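PDB 3GWZ: mitomycin biosynthesis 6-O-methyltransferase from Streptomyces lavendulae, which catalyses the S-adenosyl-L-methionine-dependent 6-O-methylation of 6-demethylmitomycins A and B, forming the quinone methoxy group of mitomycins A and B. Local coordinates for residues V207-G212 / G259-T264; G214-A219 / V271-H276; E255-P258 / E263-P266. All blocks are in the same frame, centred on the assembly; numbering follows the deposited sequence.

Contact 1: residues V207-G212 / G259-T264; sequences VDIGGG and GDFFET. With SAH (S-adenosyl-L-homocysteine), chain G.
Phe261 meets Ile209 and Gly210 where the glycine-rich loop after strand 205-209 faces the loop after strand 254-258, part of the cofactor site of a class I Rossmann-like methyltransferase. Here S-adenosyl-L-homocysteine occupies the site. Along 259-264, Gly259 passes beside the adenine, its O 3.7 Å from SAH N1. Asp260 follows, and its OD1 accepts twice: from SAH N6 at 2.9 Å in a nearly straight bond (170°), and from the backbone N of Phe262 at 2.9 Å. The second donor closes an Asx turn and arrives from above the carboxylate plane, 48° out of it, so the turn probably helps to hold the carboxylate that receives the adenine amino group. Phe261 then contributes its backbone N, 3.0 Å from SAH N1; together the two bonds read the N1/N6 edge that identifies an adenine. Phe261 CG stands between the backbone N and the carbonyl carbon (chi1 52°), a torsion that brings the ring against one face of the base: SAH C6 lies over the ring centre, 3.4 Å above its plane. The CB of Phe261 touches Ile209 CG2 at 3.6 Å, while Gly210 N sits at the ring edge. Phe261 thus touches both the base and the end of strand 205-209, and Gly210 O takes the amino nitrogen SAH N at 2.7 Å. Phe262 packs edge-to-face against Trp281. Glu263 N and Thr264 N both donate to Asp260 O, closing the turn. Ile209 and Phe261 also rest on Ile293 and Ile289 of helix 283-296, respectively, and strand 205-209 runs between parallel strands 228-233 and 271-275.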
loop_
_atom_site.group_PDB
_atom_site.type_symbol
_atom_site.label_atom_id
_atom_site.label_comp_id
_atom_site.label_asym_id
_atom_site.label_seq_id
_atom_site.Cartn_x
_atom_site.Cartn_y
_atom_site.Cartn_z
ATOM N N VAL A 207 34.328 5.876 -4.196
ATOM C CA VAL A 207 34.120 5.279 -2.888
ATOM C C VAL A 207 33.159 6.150 -2.076
ATOM O O VAL A 207 33.393 7.349 -1.920
ATOM C CB VAL A 207 35.440 5.141 -2.116
ATOM C CG1 VAL A 207 35.167 4.707 -0.689
ATOM C CG2 VAL A 207 36.381 4.153 -2.819
ATOM N N ASP A 208 32.074 5.559 -1.585
ATOM C CA ASP A 208 31.150 6.307 -0.730
ATOM C C ASP A 208 31.378 5.951 0.726
ATOM O O ASP A 208 31.102 4.826 1.165
ATOM C CB ASP A 208 29.679 6.056 -1.090
ATOM C CG ASP A 208 28.746 7.096 -0.465
ATOM O OD1 ASP A 208 29.245 7.981 0.261
ATOM O OD2 ASP A 208 27.521 7.045 -0.706
ATOM N N ILE A 209 31.867 6.933 1.469
ATOM C CA ILE A 209 32.252 6.740 2.851
ATOM C C ILE A 209 31.069 6.976 3.784
ATOM O O ILE A 209 30.540 8.077 3.832
ATOM C CB ILE A 209 33.370 7.717 3.223
ATOM C CG1 ILE A 209 34.535 7.591 2.234
ATOM C CG2 ILE A 209 33.833 7.477 4.661
ATOM C CD1 ILE A 209 35.397 8.833 2.170
ATOM N N GLY A 210 30.669 5.948 4.533
ATOM C CA GLY A 210 29.479 6.053 5.372
ATOM C C GLY A 210 28.244 6.269 4.510
ATOM O O GLY A 210 27.393 7.117 4.811
ATOM N N GLY A 211 28.143 5.483 3.441
ATOM C CA GLY A 211 27.136 5.689 2.407
ATOM C C GLY A 211 25.720 5.208 2.704
ATOM O O GLY A 211 24.883 5.165 1.797
ATOM N N GLY A 212 25.442 4.847 3.958
ATOM C CA GLY A 212 24.095 4.429 4.346
ATOM C C GLY A 212 23.612 3.198 3.594
ATOM O O GLY A 212 24.345 2.218 3.470
ATOM N N GLY A 259 33.121 -1.781 7.582
ATOM C CA GLY A 259 34.291 -1.183 8.192
ATOM C C GLY A 259 33.987 0.054 9.014
ATOM O O GLY A 259 32.831 0.363 9.295
ATOM N N ASP A 260 35.046 0.755 9.395
ATOM C CA ASP A 260 34.964 1.886 10.304
ATOM C C ASP A 260 35.801 2.994 9.694
ATOM O O ASP A 260 37.026 2.846 9.558
ATOM C CB ASP A 260 35.530 1.468 11.671
ATOM C CG ASP A 260 35.588 2.611 12.670
ATOM O OD1 ASP A 260 35.357 3.779 12.283
ATOM O OD2 ASP A 260 35.880 2.334 13.853
ATOM N N PHE A 261 35.165 4.101 9.309
ATOM C CA PHE A 261 35.911 5.157 8.611
ATOM C C PHE A 261 36.938 5.894 9.484
ATOM O O PHE A 261 37.709 6.726 8.987
ATOM C CB PHE A 261 34.997 6.127 7.824
ATOM C CG PHE A 261 33.860 6.719 8.631
ATOM C CD1 PHE A 261 34.098 7.378 9.825
ATOM C CD2 PHE A 261 32.556 6.653 8.160
ATOM C CE1 PHE A 261 33.051 7.935 10.558
ATOM C CE2 PHE A 261 31.505 7.216 8.885
ATOM C CZ PHE A 261 31.755 7.852 10.088
ATOM N N PHE A 262 36.980 5.575 10.772
ATOM C CA PHE A 262 38.051 6.107 11.621
ATOM C C PHE A 262 39.315 5.260 11.495
ATOM O O PHE A 262 40.394 5.669 11.923
ATOM C CB PHE A 262 37.634 6.163 13.087
ATOM C CG PHE A 262 36.650 7.248 13.394
ATOM C CD1 PHE A 262 37.043 8.576 13.401
ATOM C CD2 PHE A 262 35.332 6.935 13.691
ATOM C CE1 PHE A 262 36.125 9.584 13.693
ATOM C CE2 PHE A 262 34.417 7.928 13.982
ATOM C CZ PHE A 262 34.811 9.251 13.982
ATOM N N GLU A 263 39.169 4.077 10.909
ATOM C CA GLU A 263 40.272 3.131 10.807
ATOM C C GLU A 263 40.635 2.848 9.360
ATOM O O GLU A 263 41.797 2.596 9.047
ATOM C CB GLU A 263 39.917 1.820 11.508
ATOM C CG GLU A 263 39.632 1.961 13.002
ATOM C CD GLU A 263 40.713 2.735 13.758
ATOM O OE1 GLU A 263 41.908 2.635 13.393
ATOM O OE2 GLU A 263 40.365 3.445 14.728
ATOM N N THR A 264 39.642 2.901 8.475
ATOM C CA THR A 264 39.823 2.446 7.100
ATOM C C THR A 264 39.184 3.352 6.057
ATOM O O THR A 264 38.012 3.718 6.172
ATOM C CB THR A 264 39.226 1.039 6.923
ATOM O OG1 THR A 264 39.790 0.155 7.898
ATOM C CG2 THR A 264 39.495 0.504 5.523
HETATM N N SAH G . 25.661 8.806 3.547
HETATM C CA SAH G . 24.300 8.291 3.922
HETATM C CB SAH G . 24.097 8.107 5.439
HETATM C CG SAH G . 24.276 9.362 6.314
HETATM S SD SAH G . 23.885 9.033 8.028
HETATM C C SAH G . 23.252 9.225 3.387
HETATM O O SAH G . 22.079 8.846 3.305
HETATM O OXT SAH G . 23.546 10.370 3.016
HETATM C "C5'" SAH G . 25.528 8.771 8.668
HETATM C "C4'" SAH G . 26.057 7.337 8.460
HETATM O "O4'" SAH G . 27.362 7.130 9.049
HETATM C "C3'" SAH G . 25.185 6.203 9.010
HETATM O "O3'" SAH G . 24.691 5.420 7.912
HETATM C "C2'" SAH G . 26.109 5.346 9.880
HETATM O "O2'" SAH G . 25.943 3.936 9.686
HETATM C "C1'" SAH G . 27.480 5.728 9.373
HETATM N N9 SAH G . 28.571 5.593 10.363
HETATM C C8 SAH G . 28.579 6.086 11.622
HETATM N N7 SAH G . 29.758 5.806 12.234
HETATM C C5 SAH G . 30.522 5.133 11.340
HETATM C C6 SAH G . 31.879 4.554 11.326
HETATM N N6 SAH G . 32.645 4.658 12.439
HETATM N N1 SAH G . 32.301 3.928 10.194
HETATM C C2 SAH G . 31.522 3.837 9.106
HETATM N N3 SAH G . 30.274 4.347 9.046
HETATM C C4 SAH G . 29.737 4.994 10.111
#

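Contact 2: residues G214-A219 / V271-H276; sequences GSLMAA and VYLIKH. With SAH (S-adenosyl-L-homocysteine), chain G.
A buried lysine is the unusual element: Lys275 lays its aliphatic chain against Leu216 and delivers its ammonium to the cofactor product. The setting is the Rossmann-like methyltransferase fold, in which helix 215-223, following the glycine-rich loop, packs on the parallel strand 271-275. With chi1 at 177° and chi2 at 59°, CD2 is the extended branch of Leu216, and that one methyl reaches both Leu273 CD2 at 3.8 Å and Lys275 CE at 3.8 Å. Leu216 CB adds a second approach to the same lysine, 3.9 Å from Lys275 CE. Leu273 and Lys275 are two apart in the strand and both direct their CB toward the helix, whereas Ile274 between them points away.

Lys275 begins extended and then bends at its third torsion (80°) and again at its fourth, which turns NZ back to the carboxylate atom SAH OXT at 2.7 Å. The ammonium is further gripped by a salt bridge to Glu190 OE1 and a hydrogen bond to Ser187 OG; two carboxylates nearby probably offset the cost of burying the charge. Ser187 OG also bonds Ser215 OG, tying the first turn of the helix to the same cluster. The main chain takes part as well, since Lys275 O accepts from SAH N at 2.8 Å. Beyond it His276, whose ring lies near that of His279, the inferred proton acceptor, is held by Glu190 and Asp307, and its carbonyl atom His276 O comes within 3.4 Å of SAH CG.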
loop_
_atom_site.group_PDB
_atom_site.type_symbol
_atom_site.label_atom_id
_atom_site.label_comp_id
_atom_site.label_asym_id
_atom_site.label_seq_id
_atom_site.Cartn_x
_atom_site.Cartn_y
_atom_site.Cartn_z
ATOM N N GLY A 214 23.061 3.033 0.487
ATOM C CA GLY A 214 23.687 2.976 -0.821
ATOM C C GLY A 214 22.955 3.647 -1.972
ATOM O O GLY A 214 23.352 3.481 -3.118
ATOM N N SER A 215 21.892 4.399 -1.692
ATOM C CA SER A 215 21.166 5.069 -2.775
ATOM C C SER A 215 22.025 6.083 -3.548
ATOM O O SER A 215 21.874 6.248 -4.766
ATOM C CB SER A 215 19.853 5.701 -2.278
ATOM O OG SER A 215 20.087 6.772 -1.381
ATOM N N LEU A 216 22.928 6.766 -2.858
ATOM C CA LEU A 216 23.808 7.696 -3.553
ATOM C C LEU A 216 24.701 6.949 -4.546
ATOM O O LEU A 216 24.795 7.327 -5.716
ATOM C CB LEU A 216 24.665 8.510 -2.580
ATOM C CG LEU A 216 25.664 9.453 -3.268
ATOM C CD1 LEU A 216 24.930 10.442 -4.164
ATOM C CD2 LEU A 216 26.537 10.192 -2.248
HETATM N N MSE A 217 25.362 5.891 -4.083
HETATM C CA MSE A 217 26.218 5.105 -4.977
HETATM C C MSE A 217 25.397 4.519 -6.135
HETATM O O MSE A 217 25.859 4.482 -7.281
HETATM C CB MSE A 217 26.956 3.996 -4.214
HETATM C CG MSE A 217 28.003 3.245 -5.041
HETATM SE SE MSE A 217 29.550 4.365 -5.412
HETATM C CE MSE A 217 28.897 5.314 -6.974
ATOM N N ALA A 218 24.178 4.069 -5.839
ATOM C CA ALA A 218 23.321 3.482 -6.868
ATOM C C ALA A 218 22.971 4.495 -7.952
ATOM O O ALA A 218 23.046 4.191 -9.134
ATOM C CB ALA A 218 22.043 2.870 -6.250
ATOM N N ALA A 219 22.606 5.706 -7.546
ATOM C CA ALA A 219 22.242 6.756 -8.494
ATOM C C ALA A 219 23.421 7.149 -9.385
ATOM O O ALA A 219 23.278 7.292 -10.601
ATOM C CB ALA A 219 21.720 7.971 -7.754
ATOM N N VAL A 271 37.354 9.174 -7.051
ATOM C CA VAL A 271 36.478 10.107 -6.354
ATOM C C VAL A 271 35.976 9.495 -5.051
ATOM O O VAL A 271 35.553 8.332 -5.011
ATOM C CB VAL A 271 35.309 10.583 -7.257
ATOM C CG1 VAL A 271 34.475 9.392 -7.727
ATOM C CG2 VAL A 271 34.434 11.611 -6.529
ATOM N N TYR A 272 36.067 10.274 -3.977
ATOM C CA TYR A 272 35.510 9.872 -2.696
ATOM C C TYR A 272 34.282 10.722 -2.411
ATOM O O TYR A 272 34.265 11.918 -2.711
ATOM C CB TYR A 272 36.548 10.044 -1.584
ATOM C CG TYR A 272 37.697 9.071 -1.727
ATOM C CD1 TYR A 272 37.695 7.868 -1.040
ATOM C CD2 TYR A 272 38.761 9.341 -2.584
ATOM C CE1 TYR A 272 38.723 6.957 -1.188
ATOM C CE2 TYR A 272 39.805 8.440 -2.734
ATOM C CZ TYR A 272 39.781 7.253 -2.040
ATOM O OH TYR A 272 40.816 6.349 -2.183
ATOM N N LEU A 273 33.251 10.104 -1.851
ATOM C CA LEU A 273 32.032 10.833 -1.533
ATOM C C LEU A 273 31.735 10.645 -0.055
ATOM O O LEU A 273 31.934 9.561 0.486
ATOM C CB LEU A 273 30.857 10.333 -2.373
ATOM C CG LEU A 273 30.927 10.553 -3.891
ATOM C CD1 LEU A 273 31.814 9.510 -4.527
ATOM C CD2 LEU A 273 29.539 10.487 -4.495
ATOM N N ILE A 274 31.276 11.707 0.596
ATOM C CA ILE A 274 30.929 11.644 2.016
ATOM C C ILE A 274 29.748 12.590 2.264
ATOM O O ILE A 274 29.901 13.801 2.301
ATOM C CB ILE A 274 32.152 11.937 2.919
ATOM C CG1 ILE A 274 31.831 11.672 4.394
ATOM C CG2 ILE A 274 32.678 13.362 2.720
ATOM C CD1 ILE A 274 33.090 11.534 5.268
ATOM N N LYS A 275 28.560 12.016 2.388
ATOM C CA LYS A 275 27.325 12.796 2.399
ATOM C C LYS A 275 26.622 12.634 3.734
ATOM O O LYS A 275 26.345 11.507 4.145
ATOM C CB LYS A 275 26.397 12.321 1.266
ATOM C CG LYS A 275 25.028 12.987 1.252
ATOM C CD LYS A 275 24.291 12.779 -0.077
ATOM C CE LYS A 275 23.632 11.399 -0.180
ATOM N NZ LYS A 275 22.452 11.241 0.728
ATOM N N HIS A 276 26.348 13.760 4.396
ATOM C CA HIS A 276 25.653 13.791 5.677
ATOM C C HIS A 276 26.344 12.907 6.710
ATOM O O HIS A 276 25.695 12.236 7.522
ATOM C CB HIS A 276 24.179 13.396 5.512
ATOM C CG HIS A 276 23.389 14.368 4.693
ATOM N ND1 HIS A 276 23.530 15.734 4.821
ATOM C CD2 HIS A 276 22.448 14.173 3.738
ATOM C CE1 HIS A 276 22.712 16.339 3.978
ATOM N NE2 HIS A 276 22.042 15.413 3.311
HETATM N N SAH G . 25.661 8.806 3.547
HETATM C CA SAH G . 24.300 8.291 3.922
HETATM C CB SAH G . 24.097 8.107 5.439
HETATM C CG SAH G . 24.276 9.362 6.314
HETATM S SD SAH G . 23.885 9.033 8.028
HETATM C C SAH G . 23.252 9.225 3.387
HETATM O O SAH G . 22.079 8.846 3.305
HETATM O OXT SAH G . 23.546 10.370 3.016
HETATM C "C5'" SAH G . 25.528 8.771 8.668
HETATM C "C4'" SAH G . 26.057 7.337 8.460
HETATM O "O4'" SAH G . 27.362 7.130 9.049
HETATM C "C3'" SAH G . 25.185 6.203 9.010
HETATM O "O3'" SAH G . 24.691 5.420 7.912
HETATM C "C2'" SAH G . 26.109 5.346 9.880
HETATM O "O2'" SAH G . 25.943 3.936 9.686
HETATM C "C1'" SAH G . 27.480 5.728 9.373
HETATM N N9 SAH G . 28.571 5.593 10.363
HETATM C C8 SAH G . 28.579 6.086 11.622
HETATM N N7 SAH G . 29.758 5.806 12.234
HETATM C C5 SAH G . 30.522 5.133 11.340
HETATM C C6 SAH G . 31.879 4.554 11.326
HETATM N N6 SAH G . 32.645 4.658 12.439
HETATM N N1 SAH G . 32.301 3.928 10.194
HETATM C C2 SAH G . 31.522 3.837 9.106
HETATM N N3 SAH G . 30.274 4.347 9.046
HETATM C C4 SAH G . 29.737 4.994 10.111
#

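Contact 3: residues E255-P258 / E263-P266; sequences EILP and ETIP
Leu257 and Pro266 form most of this small apolar contact, which buries 87 Å² between the edge strand 254-258 and the loop that leaves it. This is the outermost parallel strand of the Rossmann-like methyltransferase sheet, and the loop, once past the adenine-binding residues, folds back against it. The side-chain conformations explain how so little surface bridges backbones whose CA atoms, Leu257 and Pro266, are 8.8 Å apart at their closest. Leu257 trails its side chain away from the main-chain nitrogen (chi1 177°), and with chi2 at 54° its CD2 lies anti to CA, so this branch is the extended one. It ends on the ring corner of Pro266: CD2 of Leu257 is 3.4 Å from CG of Pro266, tighter than a usual carbon-carbon contact, and 4.0 Å from CD of the same ring. Thr264 contributes more loosely, its CG2 4.4 Å from Leu257 CD2. In that residue the methyl, not the hydroxyl, is anti to the backbone N, with OG1 anti to the carbonyl carbon; the threonine therefore offers carbon to the leucine.

Between the two loop partners the backbone is extended, and CB directions alternate: Thr264 and Pro266 direct theirs toward the strand, Ile265 away from it. The contact is thus one methyl meeting one face of a loop whose other face is used elsewhere. Ile265 inserts against Arg292, Ile293 and Ala296 of helix 283-296 and against Ile209 of strand 205-209. Leu257 packs on Thr230 and Leu232 of strand 228-233, the parallel neighbour of its own strand, while Ile256 faces helix 235-247 and Pro266 rests on Val207.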
loop_
_atom_site.group_PDB
_atom_site.type_symbol
_atom_site.label_atom_id
_atom_site.label_comp_id
_atom_site.label_asym_id
_atom_site.label_seq_id
_atom_site.Cartn_x
_atom_site.Cartn_y
_atom_site.Cartn_z
ATOM N N GLU A 255 31.532 -2.891 -4.802
ATOM C CA GLU A 255 32.016 -3.694 -3.698
ATOM C C GLU A 255 31.445 -3.142 -2.390
ATOM O O GLU A 255 31.376 -1.929 -2.207
ATOM C CB GLU A 255 33.541 -3.643 -3.656
ATOM C CG GLU A 255 34.136 -4.189 -2.368
ATOM C CD GLU A 255 35.649 -4.082 -2.347
ATOM O OE1 GLU A 255 36.223 -3.911 -1.248
ATOM O OE2 GLU A 255 36.258 -4.159 -3.438
ATOM N N ILE A 256 31.043 -4.042 -1.500
ATOM C CA ILE A 256 30.593 -3.684 -0.157
ATOM C C ILE A 256 31.724 -3.887 0.853
ATOM O O ILE A 256 32.263 -4.982 0.981
ATOM C CB ILE A 256 29.431 -4.581 0.295
ATOM C CG1 ILE A 256 28.269 -4.539 -0.710
ATOM C CG2 ILE A 256 28.988 -4.205 1.700
ATOM C CD1 ILE A 256 27.700 -3.156 -0.949
ATOM N N LEU A 257 32.061 -2.834 1.582
ATOM C CA LEU A 257 33.142 -2.877 2.558
ATOM C C LEU A 257 32.629 -2.565 3.956
ATOM O O LEU A 257 32.452 -1.400 4.313
ATOM C CB LEU A 257 34.223 -1.869 2.173
ATOM C CG LEU A 257 35.401 -1.751 3.142
ATOM C CD1 LEU A 257 36.037 -3.121 3.387
ATOM C CD2 LEU A 257 36.426 -0.750 2.608
ATOM N N PRO A 258 32.361 -3.611 4.747
ATOM C CA PRO A 258 32.012 -3.419 6.155
ATOM C C PRO A 258 33.243 -2.893 6.868
ATOM O O PRO A 258 34.307 -3.499 6.752
ATOM C CB PRO A 258 31.690 -4.837 6.636
ATOM C CG PRO A 258 31.419 -5.633 5.376
ATOM C CD PRO A 258 32.307 -5.027 4.342
ATOM N N GLU A 263 39.169 4.077 10.909
ATOM C CA GLU A 263 40.272 3.131 10.807
ATOM C C GLU A 263 40.635 2.848 9.360
ATOM O O GLU A 263 41.797 2.596 9.047
ATOM C CB GLU A 263 39.917 1.820 11.508
ATOM C CG GLU A 263 39.632 1.961 13.002
ATOM C CD GLU A 263 40.713 2.735 13.758
ATOM O OE1 GLU A 263 41.908 2.635 13.393
ATOM O OE2 GLU A 263 40.365 3.445 14.728
ATOM N N THR A 264 39.642 2.901 8.475
ATOM C CA THR A 264 39.823 2.446 7.100
ATOM C C THR A 264 39.184 3.352 6.057
ATOM O O THR A 264 38.012 3.718 6.172
ATOM C CB THR A 264 39.226 1.039 6.923
ATOM O OG1 THR A 264 39.790 0.155 7.898
ATOM C CG2 THR A 264 39.495 0.504 5.523
ATOM N N ILE A 265 39.961 3.707 5.037
ATOM C CA ILE A 265 39.429 4.305 3.816
ATOM C C ILE A 265 40.143 3.637 2.650
ATOM O O ILE A 265 41.365 3.691 2.578
ATOM C CB ILE A 265 39.718 5.817 3.733
ATOM C CG1 ILE A 265 39.082 6.565 4.908
ATOM C CG2 ILE A 265 39.206 6.379 2.417
ATOM C CD1 ILE A 265 37.573 6.661 4.831
ATOM N N PRO A 266 39.389 2.994 1.741
ATOM C CA PRO A 266 40.018 2.319 0.597
ATOM C C PRO A 266 40.943 3.256 -0.162
ATOM O O PRO A 266 40.567 4.383 -0.498
ATOM C CB PRO A 266 38.829 1.942 -0.286
ATOM C CG PRO A 266 37.689 1.808 0.669
ATOM C CD PRO A 266 37.928 2.829 1.749
#

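In the fold
All three contacts lie in the methyltransferase domain and reach the same seven-stranded mixed sheet. Contacts 1 and 3 are centred 6 Å apart and share Glu263 and Thr264; contact 2 lies 11 Å from contact 1 and 13 Å from contact 3. Along the chain the segments of contacts 1 and 2 alternate, and contact 3 is nested inside the loop that contact 2 closes. Neighbouring strands 205-209 and 271-275 are joined by probable hydrogen bonds of Leu273 N to Val207 O and Ile209 N to Leu273 O. Contact 1 spans the ligand from adenine to amino group; contact 2 adds a second acceptor for that group and a lysine for the carboxylate; contact 3 flanks the adenine-binding loop.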